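Local coordinates for glutaredoxin (Methanosarcina mazei, PDB 3NZN), which probably catalyses thiol-disulfide exchange through a CxxC pair at a helix start, as do other glutaredoxins of the thioredoxin fold, at residues Lys36-Lys39 and Lys40-Asp44; Glu61-Glu64 and Ala65-Val69; Lys93-Glu96 and Ile97-Leu101. All blocks are in the same frame, centred on the assembly; numbering follows the deposited sequence.

Contact 1 of 3, residues Lys36-Lys39 and Lys40-Asp44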
# COMPACT_ATOMS: atom_id res chain seq x y z
N LYS A 36 14.72 5.37 7.37
CA LYS A 36 15.45 6.58 7.74
C LYS A 36 16.90 6.26 8.14
O LYS A 36 17.82 6.98 7.80
CB LYS A 36 14.71 7.27 8.86
CG LYS A 36 13.43 7.97 8.61
CD LYS A 36 13.22 8.75 7.24
CE LYS A 36 11.77 8.53 6.70
NZ LYS A 36 11.59 7.08 6.27
N LYS A 37 17.08 5.13 8.80
CA LYS A 37 18.42 4.74 9.18
C LYS A 37 19.24 4.40 7.93
O LYS A 37 20.46 4.67 7.89
CB LYS A 37 18.40 3.48 10.04
CG LYS A 37 17.99 3.60 11.45
CD LYS A 37 18.93 2.85 12.42
CE LYS A 37 18.63 3.21 13.95
NZ LYS A 37 19.49 4.38 14.58
N THR A 38 18.66 3.78 6.92
CA THR A 38 19.33 3.54 5.66
C THR A 38 19.66 4.80 4.93
O THR A 38 20.84 4.93 4.44
CB THR A 38 18.41 2.65 4.78
OG1 THR A 38 18.11 1.43 5.50
CG2 THR A 38 19.10 2.31 3.45
N LYS A 39 18.78 5.78 4.86
CA LYS A 39 19.07 7.05 4.30
C LYS A 39 20.26 7.71 5.02
O LYS A 39 21.10 8.29 4.37
CB LYS A 39 17.82 7.90 4.26
CG LYS A 39 17.93 9.23 3.74
CD LYS A 39 16.58 9.94 3.56
CE LYS A 39 16.76 11.36 3.09
NZ LYS A 39 17.18 12.22 4.26
N LYS A 40 20.25 7.66 6.35
CA LYS A 40 21.35 8.23 7.13
C LYS A 40 22.69 7.55 6.81
O LYS A 40 23.71 8.23 6.75
CB LYS A 40 21.03 8.14 8.58
CG LYS A 40 20.09 9.12 9.15
CD LYS A 40 19.66 8.75 10.58
CE LYS A 40 18.63 9.76 11.10
NZ LYS A 40 17.36 9.97 10.32
N LEU A 41 22.69 6.24 6.64
CA LEU A 41 23.92 5.51 6.27
C LEU A 41 24.38 6.01 4.94
O LEU A 41 25.62 6.31 4.78
CB LEU A 41 23.71 4.02 6.33
CG LEU A 41 24.91 3.18 5.81
CD1 LEU A 41 26.11 3.34 6.67
CD2 LEU A 41 24.49 1.75 5.77
N LEU A 42 23.53 6.08 3.90
CA LEU A 42 23.91 6.54 2.60
C LEU A 42 24.44 7.97 2.66
O LEU A 42 25.47 8.25 2.00
CB LEU A 42 22.75 6.39 1.63
CG LEU A 42 22.27 4.98 1.38
CD1 LEU A 42 20.95 4.89 0.58
CD2 LEU A 42 23.29 4.08 0.64
N THR A 43 23.83 8.81 3.47
CA THR A 43 24.28 10.16 3.62
C THR A 43 25.72 10.14 4.26
O THR A 43 26.61 10.84 3.84
CB THR A 43 23.31 10.91 4.52
OG1 THR A 43 22.02 10.95 3.88
CG2 THR A 43 23.73 12.28 4.84
N ASP A 44 25.88 9.34 5.29
CA ASP A 44 27.14 9.33 6.04
C ASP A 44 28.26 8.72 5.25
O ASP A 44 29.45 9.03 5.56
CB ASP A 44 26.93 8.51 7.35
CG ASP A 44 26.06 9.24 8.40
OD1 ASP A 44 25.76 10.45 8.15
OD2 ASP A 44 25.74 8.61 9.41
O HOH W 1 17.66 9.85 7.46
O HOH W 2 19.67 11.09 6.20
O HOH W 3 20.04 12.73 3.98

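Contact 2 of 3, residues Glu61-Glu64 and Ala65-Val69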
# COMPACT_ATOMS: atom_id res chain seq x y z
N GLU A 61 2.81 6.80 -11.00
CA GLU A 61 4.06 6.78 -10.35
C GLU A 61 4.12 5.76 -9.21
O GLU A 61 5.19 5.17 -9.02
CB GLU A 61 4.44 8.16 -9.85
CG GLU A 61 4.86 9.04 -10.96
CD GLU A 61 5.45 10.37 -10.54
OE1 GLU A 61 5.58 10.64 -9.30
OE2 GLU A 61 5.77 11.18 -11.47
N GLU A 62 3.11 5.68 -8.40
CA GLU A 62 3.07 4.70 -7.32
C GLU A 62 3.07 3.31 -7.88
O GLU A 62 3.83 2.47 -7.43
CB GLU A 62 1.83 4.89 -6.49
CG GLU A 62 1.73 3.97 -5.25
CD GLU A 62 1.10 2.61 -5.48
OE1 GLU A 62 0.50 2.35 -6.57
OE2 GLU A 62 1.21 1.73 -4.54
N GLU A 63 2.34 3.07 -8.97
CA GLU A 63 2.26 1.77 -9.58
C GLU A 63 3.67 1.35 -10.06
O GLU A 63 4.11 0.22 -9.85
CB GLU A 63 1.28 1.76 -10.73
CG GLU A 63 1.09 0.43 -11.36
CD GLU A 63 0.02 0.38 -12.46
OE1 GLU A 63 -0.58 1.46 -12.68
OE2 GLU A 63 -0.18 -0.72 -13.05
N GLU A 64 4.32 2.25 -10.77
CA GLU A 64 5.60 1.99 -11.33
C GLU A 64 6.67 1.74 -10.22
O GLU A 64 7.55 0.89 -10.33
CB GLU A 64 6.05 3.08 -12.21
CG GLU A 64 5.29 3.18 -13.49
CD GLU A 64 5.42 4.52 -14.23
OE1 GLU A 64 6.03 5.46 -13.76
OE2 GLU A 64 4.88 4.64 -15.34
N ALA A 65 6.59 2.46 -9.10
CA ALA A 65 7.53 2.25 -8.01
C ALA A 65 7.35 0.89 -7.41
O ALA A 65 8.35 0.19 -7.12
CB ALA A 65 7.41 3.38 -6.99
N VAL A 66 6.09 0.48 -7.16
CA VAL A 66 5.86 -0.82 -6.60
C VAL A 66 6.34 -1.90 -7.53
O VAL A 66 6.89 -2.90 -7.09
CB VAL A 66 4.38 -0.99 -6.18
CG1 VAL A 66 4.12 -2.45 -5.90
CG2 VAL A 66 4.09 -0.02 -4.99
N GLU A 67 6.08 -1.75 -8.83
CA GLU A 67 6.56 -2.75 -9.75
C GLU A 67 8.07 -2.83 -9.73
O GLU A 67 8.62 -3.94 -9.88
CB GLU A 67 6.11 -2.41 -11.17
CG GLU A 67 4.67 -2.55 -11.43
CD GLU A 67 4.15 -1.85 -12.74
OE1 GLU A 67 4.79 -0.97 -13.40
OE2 GLU A 67 3.00 -2.13 -13.08
N GLU A 68 8.77 -1.71 -9.62
CA GLU A 68 10.22 -1.77 -9.55
C GLU A 68 10.71 -2.50 -8.28
O GLU A 68 11.63 -3.30 -8.35
CB GLU A 68 10.76 -0.37 -9.61
CG GLU A 68 12.27 -0.29 -9.44
CD GLU A 68 13.07 -0.74 -10.63
OE1 GLU A 68 12.50 -1.16 -11.67
OE2 GLU A 68 14.37 -0.62 -10.54
N VAL A 69 10.13 -2.18 -7.13
CA VAL A 69 10.45 -2.88 -5.93
C VAL A 69 10.17 -4.36 -6.08
O VAL A 69 10.95 -5.20 -5.76
CB VAL A 69 9.70 -2.29 -4.73
CG1 VAL A 69 9.92 -3.13 -3.51
CG2 VAL A 69 10.15 -0.88 -4.48

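Contact 3 of 3, residues Lys93-Glu96 and Ile97-Leu101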
# COMPACT_ATOMS: atom_id res chain seq x y z
N LYS A 93 20.72 -3.27 6.36
CA LYS A 93 21.80 -4.18 6.48
C LYS A 93 23.10 -3.42 6.33
O LYS A 93 23.56 -3.23 5.21
CB LYS A 93 21.69 -5.29 5.47
CG LYS A 93 20.40 -6.21 5.79
CD LYS A 93 20.22 -7.28 4.77
CE LYS A 93 21.21 -8.41 5.11
NZ LYS A 93 21.00 -9.59 4.16
N GLU A 94 23.65 -2.94 7.41
CA GLU A 94 24.66 -1.89 7.41
C GLU A 94 25.98 -2.35 6.68
O GLU A 94 26.48 -1.66 5.79
CB GLU A 94 24.94 -1.46 8.87
CG GLU A 94 25.90 -0.37 9.05
CD GLU A 94 25.84 0.36 10.40
OE1 GLU A 94 25.07 -0.12 11.24
OE2 GLU A 94 26.54 1.33 10.66
N LYS A 95 26.51 -3.49 7.10
CA LYS A 95 27.73 -4.00 6.50
C LYS A 95 27.54 -4.30 4.99
O LYS A 95 28.35 -3.96 4.15
CB LYS A 95 28.22 -5.21 7.25
CG LYS A 95 29.52 -5.79 6.66
CD LYS A 95 30.05 -6.97 7.49
CE LYS A 95 31.29 -7.59 7.01
NZ LYS A 95 31.59 -8.71 8.02
N GLU A 96 26.42 -4.93 4.66
CA GLU A 96 26.17 -5.26 3.29
C GLU A 96 26.05 -4.04 2.41
O GLU A 96 26.54 -4.03 1.27
CB GLU A 96 24.91 -6.17 3.18
CG GLU A 96 24.71 -6.69 1.80
CD GLU A 96 23.49 -7.60 1.68
OE1 GLU A 96 22.87 -7.94 2.68
OE2 GLU A 96 23.13 -7.97 0.56
N ILE A 97 25.38 -3.00 2.89
CA ILE A 97 25.24 -1.80 2.14
C ILE A 97 26.60 -1.15 1.90
O ILE A 97 26.96 -0.83 0.78
CB ILE A 97 24.30 -0.80 2.81
CG1 ILE A 97 22.84 -1.35 2.75
CG2 ILE A 97 24.35 0.52 2.19
CD1 ILE A 97 21.87 -0.61 3.73
N ARG A 98 27.39 -0.95 3.00
CA ARG A 98 28.69 -0.30 2.83
C ARG A 98 29.62 -1.11 1.95
O ARG A 98 30.31 -0.53 1.09
CB ARG A 98 29.29 0.13 4.13
CG ARG A 98 29.74 -0.96 5.09
CD ARG A 98 31.23 -1.35 4.86
NE ARG A 98 31.61 -2.24 5.89
CZ ARG A 98 32.79 -2.81 5.98
NH1 ARG A 98 33.65 -2.69 5.03
NH2 ARG A 98 33.04 -3.59 7.03
N GLU A 99 29.62 -2.39 2.07
CA GLU A 99 30.53 -3.20 1.24
C GLU A 99 30.12 -3.14 -0.21
O GLU A 99 30.92 -3.02 -1.13
CB GLU A 99 30.60 -4.59 1.74
CG GLU A 99 31.33 -4.75 3.06
CD GLU A 99 31.65 -6.10 3.51
OE1 GLU A 99 31.09 -7.05 2.99
OE2 GLU A 99 32.53 -6.22 4.44
N SER A 100 28.79 -3.23 -0.47
CA SER A 100 28.34 -3.22 -1.83
C SER A 100 28.66 -1.94 -2.51
O SER A 100 28.91 -1.95 -3.72
CB SER A 100 26.79 -3.42 -1.86
OG SER A 100 26.43 -4.70 -1.43
N LEU A 101 28.73 -0.84 -1.78
CA LEU A 101 29.04 0.46 -2.30
C LEU A 101 30.58 0.78 -2.39
O LEU A 101 30.93 1.87 -2.79
CB LEU A 101 28.36 1.51 -1.48
CG LEU A 101 26.83 1.55 -1.66
CD1 LEU A 101 26.19 2.46 -0.56
CD2 LEU A 101 26.49 2.09 -3.04

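Contact 1 of 3, residues Lys36-Lys39 and Lys40-Asp44
K39 and T43 meet one turn apart on helix 33-45, the crossover helix of a beta-alpha-beta unit in this thioredoxin fold, and they illustrate how a helix carbonyl can take a second donor. The backbone contributes the regular i to i+4 ladder, with T43 N bonded to K39 O at 2.9 Å. T43 OG1 donates to the same K39 O, also at 2.9 Å, from above the carbonyl plane and from the opposite face to T43 N; a chi1 of -63° sets the hydroxyl beside its own backbone N, where it can turn back to the preceding turn.

Two waters link lysine amines to polar atoms on the neighbouring turn. One molecule accepts from K39 NZ and donates to T43 OG1 at 2.7 Å from that oxygen, bridging the pair. Another donates to K36 O and accepts from K40 NZ, whose chain runs back beside the carbonyl. The amine of K36 turns elsewhere, bonding to L29 O and to C32 O of the disulfide-forming CxxC segment.

Apolar packing marks the inner side, where T38 and L42 lie against M26 of strand 24-28 and I97 of helix 94-100. The helix itself brings L42 CG to 3.4 Å from the carbonyl oxygen T38 O.

Contact 2 of 3, residues Glu61-Glu64 and Ala65-Val69
The amide of E67 donates to E63 O at 3.0 Å (E67 N to E63 O), a nearly straight bond of 164° at the hydrogen and one rung of the i to i+4 ladder in helix 59-72 of this thioredoxin-fold protein. V66 N meets E62 O equally closely, and the side chains of E62 and V66 lie side by side, pointing the same way. Here E62 bends at chi2 (-87°), which brings its OE2 back to 3.4 Å from V66 CG2.

The same spacing brings like charges together. E63 stretches out fully, and E67 leans back across it, E67 CG lying 3.2 Å from E63 O, until E67 OE2 is 3.6 Å from E63 CG and 3.5 Å from E63 OE2. The two carboxylate planes are turned 62° apart. On the buried side A65 faces V54, L57 and Y27.

Outside charges may offset part of this negative charge: E61 makes a salt bridge with R12, and R70 of the second subunit forms long, weak ion pairs with E62 and E63. With no hydrogen bond between them, the like-charged oxygens E63 OE2 and E67 OE2 should repel, which may raise the pKa of either carboxylate, though R70 of the second subunit could lessen the effect at E63.

Contact 3 of 3, residues Lys93-Glu96 and Ile97-Leu101
E99 folds back over K95 one turn earlier on the short C-terminal helix 94-100, and its side chain can be followed outward atom by atom. CB lies 3.4 Å from K95 O, the carbonyl that also receives the backbone N-H of E99. CG stays close to that oxygen, 3.3 Å from K95 O, because chi1 of -70° sets it beside the backbone N and on the side of the preceding turn. CD then reaches the aliphatic part of K95, about equally far from its CG and CE. At the tip, OE1 stays near the same chain, 4.1 Å from K95 CE, and OE2 comes to 3.2 Å from K95 CE; the charged K95 NZ stands farther off, 4.5 Å from E99 OE2, beyond a salt bridge. OE2 also lies above one face of the R98 guanidinium, offset toward its rim, a long ionic contact with no N-H pointing at it, while R98 NH1 bonds to F103 O.

S100 supplies a second pattern: its N and OG both donate to E96 O, from opposite faces of the carbonyl, with OG at 2.8 Å from E96 O. E96 itself extends to salt bridges with K93 and with K87 of strand 87-90. E94, K95 and E99 are exposed, whereas I97 turns inward, packing between T38, L41 and L42 of helix 33-45 and I89 of strand 87-90, outermost in the sheet within this chain.

In the fold
Contacts 1, 2 and 3 follow one another along the chain: contacts 1 and 2 lie within helices 33-45 and 59-72, and contact 3 spans helix 94-100 with a residue at each end. Contacts 1 and 3 are neighbours, their centres 11 Å apart, and they touch where L42 CD2 meets L101 CD1 at 3.5 Å and L41 meets I97. Contact 2 is remote, its centre 22 Å from contact 1 and 24 Å from contact 3, on the opposite side of the chain's centre. This is the layout of a thioredoxin fold, two helices packed together over one face of the central mixed sheet and the third over the other, with the CxxC disulfide at the start of the helix holding contact 1.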